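Side-chain contacts in peptide-43 (Lutzomyia longipalpis, PDB 7JQD), which probably binds and blocks the PACAP receptor PAC1, apparently being a shortened derivative of the sand-fly vasodilator maxadilan: residues B[5-8]-B[9-13]; B[19-22]-B[23-27]; B[30-33]-B[34-37]. All coordinates share one frame; numbering follows the deposited sequence.

Contact 1: B[5-8]-B[9-13]; sequences CQFR and KAIDD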
ATOM      1  N   CYS B   5      -3.111  -6.745   4.005  1.00 38.07           N
ATOM      2  CA  CYS B   5      -3.895  -7.647   3.166  1.00 36.26           C
ATOM      3  C   CYS B   5      -5.291  -7.101   2.905  1.00 34.09           C
ATOM      4  O   CYS B   5      -5.770  -7.132   1.770  1.00 39.81           O
ATOM      5  CB  CYS B   5      -3.967  -9.019   3.832  1.00 35.85           C
ATOM      6  SG  CYS B   5      -4.897 -10.254   2.939  1.00 45.98           S
ATOM      7  N   GLN B   6      -5.958  -6.588   3.944  1.00 37.41           N
ATOM      8  CA  GLN B   6      -7.336  -6.130   3.797  1.00 34.35           C
ATOM      9  C   GLN B   6      -7.410  -4.818   3.025  1.00 34.93           C
ATOM     10  O   GLN B   6      -8.405  -4.560   2.333  1.00 37.02           O
ATOM     11  CB  GLN B   6      -8.000  -5.995   5.176  1.00 33.06           C
ATOM     12  CG  GLN B   6      -7.675  -7.125   6.151  1.00 33.74           C
ATOM     13  CD  GLN B   6      -8.464  -7.075   7.468  1.00 36.51           C
ATOM     14  OE1 GLN B   6      -9.496  -6.416   7.556  1.00 36.52           O
ATOM     15  NE2 GLN B   6      -7.938  -7.740   8.510  1.00 33.40           N
ATOM     16  N   PHE B   7      -6.371  -3.985   3.113  1.00 32.39           N
ATOM     17  CA  PHE B   7      -6.362  -2.740   2.349  1.00 32.48           C
ATOM     18  C   PHE B   7      -6.222  -3.014   0.852  1.00 33.39           C
ATOM     19  O   PHE B   7      -6.953  -2.447   0.032  1.00 36.98           O
ATOM     20  CB  PHE B   7      -5.238  -1.847   2.854  1.00 32.47           C
ATOM     21  CG  PHE B   7      -5.155  -0.529   2.170  1.00 32.46           C
ATOM     22  CD1 PHE B   7      -6.010   0.504   2.522  1.00 33.65           C
ATOM     23  CD2 PHE B   7      -4.207  -0.307   1.191  1.00 31.47           C
ATOM     24  CE1 PHE B   7      -5.914   1.737   1.902  1.00 35.13           C
ATOM     25  CE2 PHE B   7      -4.109   0.918   0.569  1.00 32.71           C
ATOM     26  CZ  PHE B   7      -4.958   1.937   0.916  1.00 35.23           C
ATOM     27  N   ARG B   8      -5.292  -3.884   0.475  1.00 33.98           N
ATOM     28  CA  ARG B   8      -5.189  -4.289  -0.921  1.00 36.44           C
ATOM     29  C   ARG B   8      -6.505  -4.860  -1.421  1.00 36.51           C
ATOM     30  O   ARG B   8      -6.967  -4.504  -2.511  1.00 39.56           O
ATOM     31  CB  ARG B   8      -4.075  -5.317  -1.108  1.00 32.67           C
ATOM     32  CG  ARG B   8      -4.162  -6.042  -2.431  1.00 30.65           C
ATOM     33  CD  ARG B   8      -3.983  -5.078  -3.585  1.00 36.16           C
ATOM     34  NE  ARG B   8      -3.957  -5.775  -4.869  1.00 40.69           N
ATOM     35  CZ  ARG B   8      -2.876  -6.354  -5.382  1.00 37.15           C
ATOM     36  NH1 ARG B   8      -2.949  -6.965  -6.551  1.00 37.09           N
ATOM     37  NH2 ARG B   8      -1.728  -6.339  -4.718  1.00 41.03           N
ATOM     38  N   LYS B   9      -7.115  -5.766  -0.650  1.00 31.56           N
ATOM     39  CA  LYS B   9      -8.394  -6.326  -1.068  1.00 33.03           C
ATOM     40  C   LYS B   9      -9.443  -5.226  -1.183  1.00 39.49           C
ATOM     41  O   LYS B   9     -10.174  -5.148  -2.178  1.00 38.74           O
ATOM     42  CB  LYS B   9      -8.841  -7.414  -0.094  1.00 35.44           C
ATOM     43  CG  LYS B   9      -8.030  -8.704  -0.142  1.00 36.90           C
ATOM     44  CD  LYS B   9      -8.696  -9.782   0.714  1.00 40.37           C
ATOM     45  CE  LYS B   9      -8.024 -11.150   0.566  1.00 48.68           C
ATOM     46  NZ  LYS B   9      -8.797 -12.271   1.208  1.00 54.42           N
ATOM     47  N   ALA B  10      -9.500  -4.336  -0.186  1.00 40.38           N
ATOM     48  CA  ALA B  10     -10.406  -3.189  -0.252  1.00 38.01           C
ATOM     49  C   ALA B  10     -10.235  -2.431  -1.559  1.00 41.08           C
ATOM     50  O   ALA B  10     -11.199  -2.240  -2.307  1.00 46.92           O
ATOM     51  CB  ALA B  10     -10.166  -2.260   0.934  1.00 31.83           C
ATOM     52  N   ILE B  11      -9.001  -2.003  -1.857  1.00 39.40           N
ATOM     53  CA  ILE B  11      -8.742  -1.241  -3.079  1.00 38.58           C
ATOM     54  C   ILE B  11      -9.395  -1.918  -4.274  1.00 38.47           C
ATOM     55  O   ILE B  11     -10.156  -1.295  -5.015  1.00 37.32           O
ATOM     56  CB  ILE B  11      -7.229  -1.064  -3.314  1.00 37.15           C
ATOM     57  CG1 ILE B  11      -6.624  -0.048  -2.352  1.00 37.81           C
ATOM     58  CG2 ILE B  11      -6.968  -0.598  -4.753  1.00 37.18           C
ATOM     59  CD1 ILE B  11      -5.118   0.177  -2.582  1.00 32.49           C
ATOM     60  N   ASP B  12      -9.102  -3.206  -4.483  1.00 39.30           N
ATOM     61  CA  ASP B  12      -9.519  -3.849  -5.726  1.00 38.78           C
ATOM     62  C   ASP B  12     -11.033  -4.038  -5.769  1.00 49.16           C
ATOM     63  O   ASP B  12     -11.652  -3.914  -6.837  1.00 48.76           O
ATOM     64  CB  ASP B  12      -8.790  -5.181  -5.900  1.00 34.32           C
ATOM     65  CG  ASP B  12      -7.288  -5.001  -6.214  1.00 46.23           C
ATOM     66  OD1 ASP B  12      -6.930  -3.948  -6.793  1.00 47.55           O
ATOM     67  OD2 ASP B  12      -6.460  -5.898  -5.882  1.00 38.36           O
ATOM     68  N   ASP B  13     -11.650  -4.311  -4.621  1.00 44.74           N
ATOM     69  CA  ASP B  13     -13.095  -4.442  -4.598  1.00 41.55           C
ATOM     70  C   ASP B  13     -13.757  -3.111  -4.906  1.00 45.29           C
ATOM     71  O   ASP B  13     -14.659  -3.036  -5.742  1.00 47.14           O
ATOM     72  CB  ASP B  13     -13.549  -4.976  -3.247  1.00 48.17           C
ATOM     73  CG  ASP B  13     -15.021  -5.346  -3.241  1.00 57.05           C
ATOM     74  OD1 ASP B  13     -15.377  -6.331  -3.936  1.00 56.44           O
ATOM     75  OD2 ASP B  13     -15.815  -4.665  -2.537  1.00 60.56           O
TER

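Contact 2: B[19-22]-B[23-27]; sequences YHSS and VFKAC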
ATOM      1  N   TYR B  19     -17.346   3.741 -10.350  1.00 49.21           N
ATOM      2  CA  TYR B  19     -16.943   4.350 -11.608  1.00 47.47           C
ATOM      3  C   TYR B  19     -16.750   5.850 -11.469  1.00 46.69           C
ATOM      4  O   TYR B  19     -16.192   6.478 -12.375  1.00 43.33           O
ATOM      5  CB  TYR B  19     -17.943   4.023 -12.731  1.00 52.43           C
ATOM      6  CG  TYR B  19     -17.970   2.534 -13.140  1.00 60.45           C
ATOM      7  CD1 TYR B  19     -17.143   1.592 -12.510  1.00 65.60           C
ATOM      8  CD2 TYR B  19     -18.802   2.078 -14.157  1.00 59.34           C
ATOM      9  CE1 TYR B  19     -17.155   0.256 -12.863  1.00 63.22           C
ATOM     10  CE2 TYR B  19     -18.822   0.733 -14.525  1.00 59.29           C
ATOM     11  CZ  TYR B  19     -17.995  -0.167 -13.870  1.00 68.42           C
ATOM     12  OH  TYR B  19     -17.997  -1.497 -14.214  1.00 77.86           O
ATOM     13  N   HIS B  20     -17.146   6.425 -10.337  1.00 49.07           N
ATOM     14  CA  HIS B  20     -16.728   7.759  -9.946  1.00 43.34           C
ATOM     15  C   HIS B  20     -15.905   7.695  -8.658  1.00 46.74           C
ATOM     16  O   HIS B  20     -16.142   6.853  -7.786  1.00 48.05           O
ATOM     17  CB  HIS B  20     -17.917   8.696  -9.749  1.00 37.51           C
ATOM     18  CG  HIS B  20     -17.513  10.133  -9.657  1.00 41.19           C
ATOM     19  ND1 HIS B  20     -17.221  10.749  -8.459  1.00 38.97           N
ATOM     20  CD2 HIS B  20     -17.302  11.062 -10.619  1.00 43.24           C
ATOM     21  CE1 HIS B  20     -16.856  11.996  -8.683  1.00 40.50           C
ATOM     22  NE2 HIS B  20     -16.900  12.213  -9.987  1.00 48.25           N
ATOM     23  N   SER B  21     -14.952   8.623  -8.530  1.00 42.43           N
ATOM     24  CA  SER B  21     -13.995   8.578  -7.430  1.00 41.40           C
ATOM     25  C   SER B  21     -14.667   8.756  -6.078  1.00 45.88           C
ATOM     26  O   SER B  21     -14.187   8.230  -5.065  1.00 52.68           O
ATOM     27  CB  SER B  21     -12.952   9.665  -7.616  1.00 39.31           C
ATOM     28  OG  SER B  21     -13.614  10.894  -7.822  1.00 42.23           O
ATOM     29  N   SER B  22     -15.733   9.544  -6.018  1.00 46.64           N
ATOM     30  CA  SER B  22     -16.380   9.767  -4.732  1.00 46.98           C
ATOM     31  C   SER B  22     -17.171   8.543  -4.293  1.00 45.06           C
ATOM     32  O   SER B  22     -17.332   8.311  -3.091  1.00 49.56           O
ATOM     33  CB  SER B  22     -17.261  11.009  -4.802  1.00 42.74           C
ATOM     34  OG  SER B  22     -18.156  10.902  -5.887  1.00 53.04           O
ATOM     35  N   VAL B  23     -17.640   7.730  -5.238  1.00 41.87           N
ATOM     36  CA  VAL B  23     -18.111   6.394  -4.875  1.00 43.51           C
ATOM     37  C   VAL B  23     -16.962   5.571  -4.308  1.00 47.18           C
ATOM     38  O   VAL B  23     -17.117   4.861  -3.304  1.00 46.52           O
ATOM     39  CB  VAL B  23     -18.748   5.701  -6.095  1.00 45.45           C
ATOM     40  CG1 VAL B  23     -19.366   4.364  -5.700  1.00 38.62           C
ATOM     41  CG2 VAL B  23     -19.775   6.619  -6.758  1.00 43.66           C
ATOM     42  N   PHE B  24     -15.784   5.662  -4.938  1.00 49.54           N
ATOM     43  CA  PHE B  24     -14.625   4.897  -4.490  1.00 47.75           C
ATOM     44  C   PHE B  24     -14.307   5.186  -3.030  1.00 48.59           C
ATOM     45  O   PHE B  24     -14.156   4.261  -2.217  1.00 43.31           O
ATOM     46  CB  PHE B  24     -13.411   5.206  -5.369  1.00 42.48           C
ATOM     47  CG  PHE B  24     -12.202   4.400  -5.009  1.00 43.48           C
ATOM     48  CD1 PHE B  24     -12.105   3.075  -5.400  1.00 41.28           C
ATOM     49  CD2 PHE B  24     -11.184   4.947  -4.239  1.00 47.13           C
ATOM     50  CE1 PHE B  24     -11.019   2.327  -5.059  1.00 39.68           C
ATOM     51  CE2 PHE B  24     -10.077   4.194  -3.888  1.00 40.40           C
ATOM     52  CZ  PHE B  24      -9.997   2.891  -4.302  1.00 42.93           C
ATOM     53  N   LYS B  25     -14.199   6.475  -2.681  1.00 46.86           N
ATOM     54  CA  LYS B  25     -13.865   6.838  -1.309  1.00 51.17           C
ATOM     55  C   LYS B  25     -14.889   6.267  -0.339  1.00 47.97           C
ATOM     56  O   LYS B  25     -14.529   5.802   0.752  1.00 42.97           O
ATOM     57  CB  LYS B  25     -13.773   8.361  -1.169  1.00 50.34           C
ATOM     58  CG  LYS B  25     -12.640   8.992  -1.971  1.00 57.37           C
ATOM     59  CD  LYS B  25     -12.650  10.519  -1.859  1.00 66.07           C
ATOM     60  CE  LYS B  25     -11.984  11.183  -3.060  1.00 63.51           C
ATOM     61  NZ  LYS B  25     -12.907  12.148  -3.744  1.00 59.74           N
ATOM     62  N   ALA B  26     -16.163   6.257  -0.744  1.00 42.96           N
ATOM     63  CA  ALA B  26     -17.224   5.812   0.147  1.00 41.89           C
ATOM     64  C   ALA B  26     -17.100   4.328   0.425  1.00 43.36           C
ATOM     65  O   ALA B  26     -17.069   3.905   1.586  1.00 46.03           O
ATOM     66  CB  ALA B  26     -18.591   6.140  -0.447  1.00 40.64           C
ATOM     67  N   CYS B  27     -17.027   3.517  -0.633  1.00 47.00           N
ATOM     68  CA  CYS B  27     -16.737   2.095  -0.463  1.00 41.27           C
ATOM     69  C   CYS B  27     -15.460   1.892   0.346  1.00 43.61           C
ATOM     70  O   CYS B  27     -15.403   1.024   1.223  1.00 43.57           O
ATOM     71  CB  CYS B  27     -16.637   1.427  -1.832  1.00 35.78           C
ATOM     72  SG  CYS B  27     -16.042  -0.262  -1.821  1.00 51.92           S
TER

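Contact 3: B[30-33]-B[34-37]; sequences QKKK and EWKA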
ATOM      1  N   GLN B  30     -16.126   2.557   3.920  1.00 40.00           N
ATOM      2  CA  GLN B  30     -16.795   1.385   4.471  1.00 40.53           C
ATOM      3  C   GLN B  30     -15.804   0.258   4.748  1.00 39.26           C
ATOM      4  O   GLN B  30     -15.903  -0.412   5.781  1.00 38.85           O
ATOM      5  CB  GLN B  30     -17.903   0.922   3.525  1.00 34.48           C
ATOM      6  CG  GLN B  30     -18.581  -0.364   3.946  1.00 40.05           C
ATOM      7  CD  GLN B  30     -19.152  -0.340   5.372  1.00 43.18           C
ATOM      8  OE1 GLN B  30     -19.545   0.709   5.893  1.00 42.79           O
ATOM      9  NE2 GLN B  30     -19.210  -1.511   5.999  1.00 37.06           N
ATOM     10  N   LYS B  31     -14.824   0.052   3.857  1.00 38.68           N
ATOM     11  CA  LYS B  31     -13.849  -1.019   4.053  1.00 39.45           C
ATOM     12  C   LYS B  31     -12.964  -0.771   5.271  1.00 38.86           C
ATOM     13  O   LYS B  31     -12.505  -1.727   5.914  1.00 35.18           O
ATOM     14  CB  LYS B  31     -12.983  -1.190   2.804  1.00 40.91           C
ATOM     15  CG  LYS B  31     -13.668  -1.898   1.623  1.00 36.66           C
ATOM     16  CD  LYS B  31     -14.570  -3.015   2.069  1.00 35.10           C
ATOM     17  CE  LYS B  31     -15.174  -3.704   0.873  1.00 42.34           C
ATOM     18  NZ  LYS B  31     -14.082  -4.337   0.097  1.00 49.26           N
ATOM     19  N   LYS B  32     -12.708   0.497   5.598  1.00 37.69           N
ATOM     20  CA  LYS B  32     -11.983   0.809   6.823  1.00 32.70           C
ATOM     21  C   LYS B  32     -12.815   0.490   8.065  1.00 41.14           C
ATOM     22  O   LYS B  32     -12.277  -0.023   9.063  1.00 35.71           O
ATOM     23  CB  LYS B  32     -11.570   2.275   6.794  1.00 30.14           C
ATOM     24  CG  LYS B  32     -10.697   2.703   7.937  1.00 34.18           C
ATOM     25  CD  LYS B  32      -9.877   3.896   7.523  1.00 36.72           C
ATOM     26  CE  LYS B  32      -9.441   4.754   8.677  1.00 29.69           C
ATOM     27  NZ  LYS B  32      -8.824   5.976   8.099  1.00 42.48           N
ATOM     28  N   LYS B  33     -14.130   0.778   8.043  1.00 39.17           N
ATOM     29  CA  LYS B  33     -14.933   0.477   9.218  1.00 35.51           C
ATOM     30  C   LYS B  33     -15.047  -1.027   9.424  1.00 36.35           C
ATOM     31  O   LYS B  33     -14.980  -1.505  10.557  1.00 40.80           O
ATOM     32  CB  LYS B  33     -16.317   1.115   9.152  1.00 39.06           C
ATOM     33  CG  LYS B  33     -16.368   2.560   8.665  1.00 46.08           C
ATOM     34  CD  LYS B  33     -17.832   3.006   8.534  1.00 53.31           C
ATOM     35  CE  LYS B  33     -18.027   4.024   7.406  1.00 58.69           C
ATOM     36  NZ  LYS B  33     -19.244   3.707   6.563  1.00 58.35           N
ATOM     37  N   GLU B  34     -15.178  -1.785   8.332  1.00 33.42           N
ATOM     38  CA  GLU B  34     -15.168  -3.245   8.468  1.00 35.93           C
ATOM     39  C   GLU B  34     -13.868  -3.713   9.097  1.00 35.08           C
ATOM     40  O   GLU B  34     -13.882  -4.560  10.001  1.00 39.49           O
ATOM     41  CB  GLU B  34     -15.368  -3.914   7.101  1.00 39.54           C
ATOM     42  CG  GLU B  34     -16.394  -3.216   6.224  1.00 40.70           C
ATOM     43  CD  GLU B  34     -17.088  -4.142   5.267  1.00 48.47           C
ATOM     44  OE1 GLU B  34     -16.380  -4.957   4.643  1.00 58.11           O
ATOM     45  OE2 GLU B  34     -18.323  -4.025   5.128  1.00 53.85           O
ATOM     46  N   TRP B  35     -12.743  -3.159   8.649  1.00 37.33           N
ATOM     47  CA  TRP B  35     -11.441  -3.497   9.216  1.00 35.44           C
ATOM     48  C   TRP B  35     -11.380  -3.186  10.708  1.00 36.75           C
ATOM     49  O   TRP B  35     -10.968  -4.043  11.508  1.00 34.03           O
ATOM     50  CB  TRP B  35     -10.343  -2.755   8.448  1.00 34.94           C
ATOM     51  CG  TRP B  35      -8.952  -2.760   9.086  1.00 34.12           C
ATOM     52  CD1 TRP B  35      -8.127  -3.839   9.264  1.00 28.40           C
ATOM     53  CD2 TRP B  35      -8.220  -1.612   9.555  1.00 30.83           C
ATOM     54  NE1 TRP B  35      -6.942  -3.435   9.831  1.00 31.50           N
ATOM     55  CE2 TRP B  35      -6.974  -2.075  10.024  1.00 30.14           C
ATOM     56  CE3 TRP B  35      -8.503  -0.241   9.624  1.00 29.82           C
ATOM     57  CZ2 TRP B  35      -6.016  -1.219  10.571  1.00 27.27           C
ATOM     58  CZ3 TRP B  35      -7.547   0.611  10.166  1.00 32.42           C
ATOM     59  CH2 TRP B  35      -6.319   0.119  10.628  1.00 29.92           C
ATOM     60  N   LYS B  36     -11.776  -1.967  11.120  1.00 29.00           N
ATOM     61  CA  LYS B  36     -11.686  -1.636  12.541  1.00 31.23           C
ATOM     62  C   LYS B  36     -12.626  -2.517  13.368  1.00 37.62           C
ATOM     63  O   LYS B  36     -12.238  -3.038  14.423  1.00 31.68           O
ATOM     64  CB  LYS B  36     -11.987  -0.157  12.783  1.00 29.55           C
ATOM     65  CG  LYS B  36     -10.861   0.820  12.477  1.00 28.98           C
ATOM     66  CD  LYS B  36     -11.193   2.195  13.084  1.00 25.87           C
ATOM     67  CE  LYS B  36     -10.241   3.290  12.630  1.00 34.93           C
ATOM     68  NZ  LYS B  36      -9.046   3.525  13.518  1.00 44.72           N
ATOM     69  N   ALA B  37     -13.860  -2.720  12.882  1.00 33.83           N
ATOM     70  CA  ALA B  37     -14.819  -3.551  13.605  1.00 32.61           C
ATOM     71  C   ALA B  37     -14.315  -4.982  13.802  1.00 35.62           C
ATOM     72  O   ALA B  37     -14.620  -5.619  14.818  1.00 28.66           O
ATOM     73  CB  ALA B  37     -16.155  -3.567  12.864  1.00 32.86           C
TER

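Contact 1: B[5-8]-B[9-13]
A first torsion of 164° on Arg8 puts CG opposite its own N, and a bend at the second (63°) swings the chain along the helix to Asp12, one turn on. NE meets Asp12 OD2 at 2.7 Å in a salt bridge with a nearly straight hydrogen bond. The oxygen lies close to the guanidinium plane and is approached from the syn side, but tilted out of the carboxylate plane; guanidinium and carboxylate stand at right angles. NH1 and NH2 face the other protein: NH1 salt-bridges one of its acidic side chains and NH2 bonds its backbone, while Asp12 OD1 bonds a polar side chain of that other protein. With an alanine in place of Arg8, Asp12 OD2 and the acidic group would probably both lose their mate, and the backbone bond of NH2 would go. Ile11 lays CG1 over one face of the Phe7 ring, offset to the rim, in a CH-pi contact 4.3 Å from the centroid, and its CD1 reaches Phe7 CE2 at 3.4 Å. Aromatic side chains of the other protein meet both residues. Underneath, Ile11 N bonds Phe7 O at 2.8 Å. These are i to i+4 contacts of an alpha-helix, on the side facing the other protein.

Contact 2: B[19-22]-B[23-27]
Val23 leans back against His20 across the first turn of the helix: its CB lies 3.3 Å from His20 O, and its CG2 comes to 4.1 Å from His20 CB. The same carbonyl receives the backbone bond from Phe24, N to O 3.1 Å. One residue on, Lys25 N bonds Ser21 O at 3.0 Å, and Lys25 CG passes 3.5 Å from that oxygen. The bond from Ala26 N to Ser22 O is weak.

The start of this turn is capped by the imidazole of His20. Its first torsion of -167° turns the ring toward Ser22, where ND1 accepts from Ser22 N at 3.1 Å; the bond is nearly straight, but the donor sits 31° out of the ring plane. Ser22 OG is also hydrogen-bonded to that nitrogen, at 2.7 Å, a first torsion of 54° tucking the hydroxyl between its own backbone N and carbonyl carbon. Both the N and the OG of one serine thus approach ND1. Farther out, Phe24 packs on Cys14 and Ala15 of helix 3-17 and meets an aromatic ring of the other protein, and Cys27 is disulfide-bonded to Cys14. His20 is the N-cap residue of helix 21-37, its side chain taking up a backbone N-H that the first turn cannot pair within the helix.

Contact 3: B[30-33]-B[34-37]
The amide of Gln30 and the carboxylate of Glu34 meet with their planes 88° apart, while farther round the helix the indole of Trp35 has Lys32 O at its edge, near the ring plane, and an aromatic ring of the other protein stacked on it. Both pairings are neighbours along helix 21-37, the second arm of a helical hairpin. Gln30 NE2 gives Glu34 OE2 a straight hydrogen bond of 2.8 Å; the acceptor lies in the amide plane, and the donor arrives on the anti side of the carboxylate, somewhat out of its plane. A bend at the second torsion of Gln30 (55°) folds the amide along the helix to make this possible. The other carboxylate oxygen, Glu34 OE1, rests against the aliphatic part of Lys31, 3.7 Å from CD. Lys31 NZ stays 5.1 Å from Glu34 OE1, its salt bridge being to Asp13 on helix 3-17. On the indole side, Lys32 CG lies 4.0 Å from Trp35 CE3. Trp35 also packs on Ala3 and Gln6 of helix 3-17, so one ring touches both the hairpin's first arm and the partner chain. Gln30 is held at both ends of its amide, for Lys33 NZ donates to Gln30 OE1 at 3.1 Å, 19° off the carbonyl plane.

From the N terminus, the Cys1-Cys5 disulfide ties the chain end to the start of contact 1 on helix 3-17. The chain then turns through residues 18-20 into contact 2, which opens helix 21-37, and runs on to contact 3 near the C terminus. Each contact spans a helical turn and closes no larger loop; the three follow in series, neither nested nor crossed. Contact 1 nevertheless touches both others across the hairpin: Ile11 O packs on Phe24 of contact 2, and Ala10 on Lys31 of contact 3. A salt bridge and a disulfide also join the two arms, and all three contacts reach the other protein.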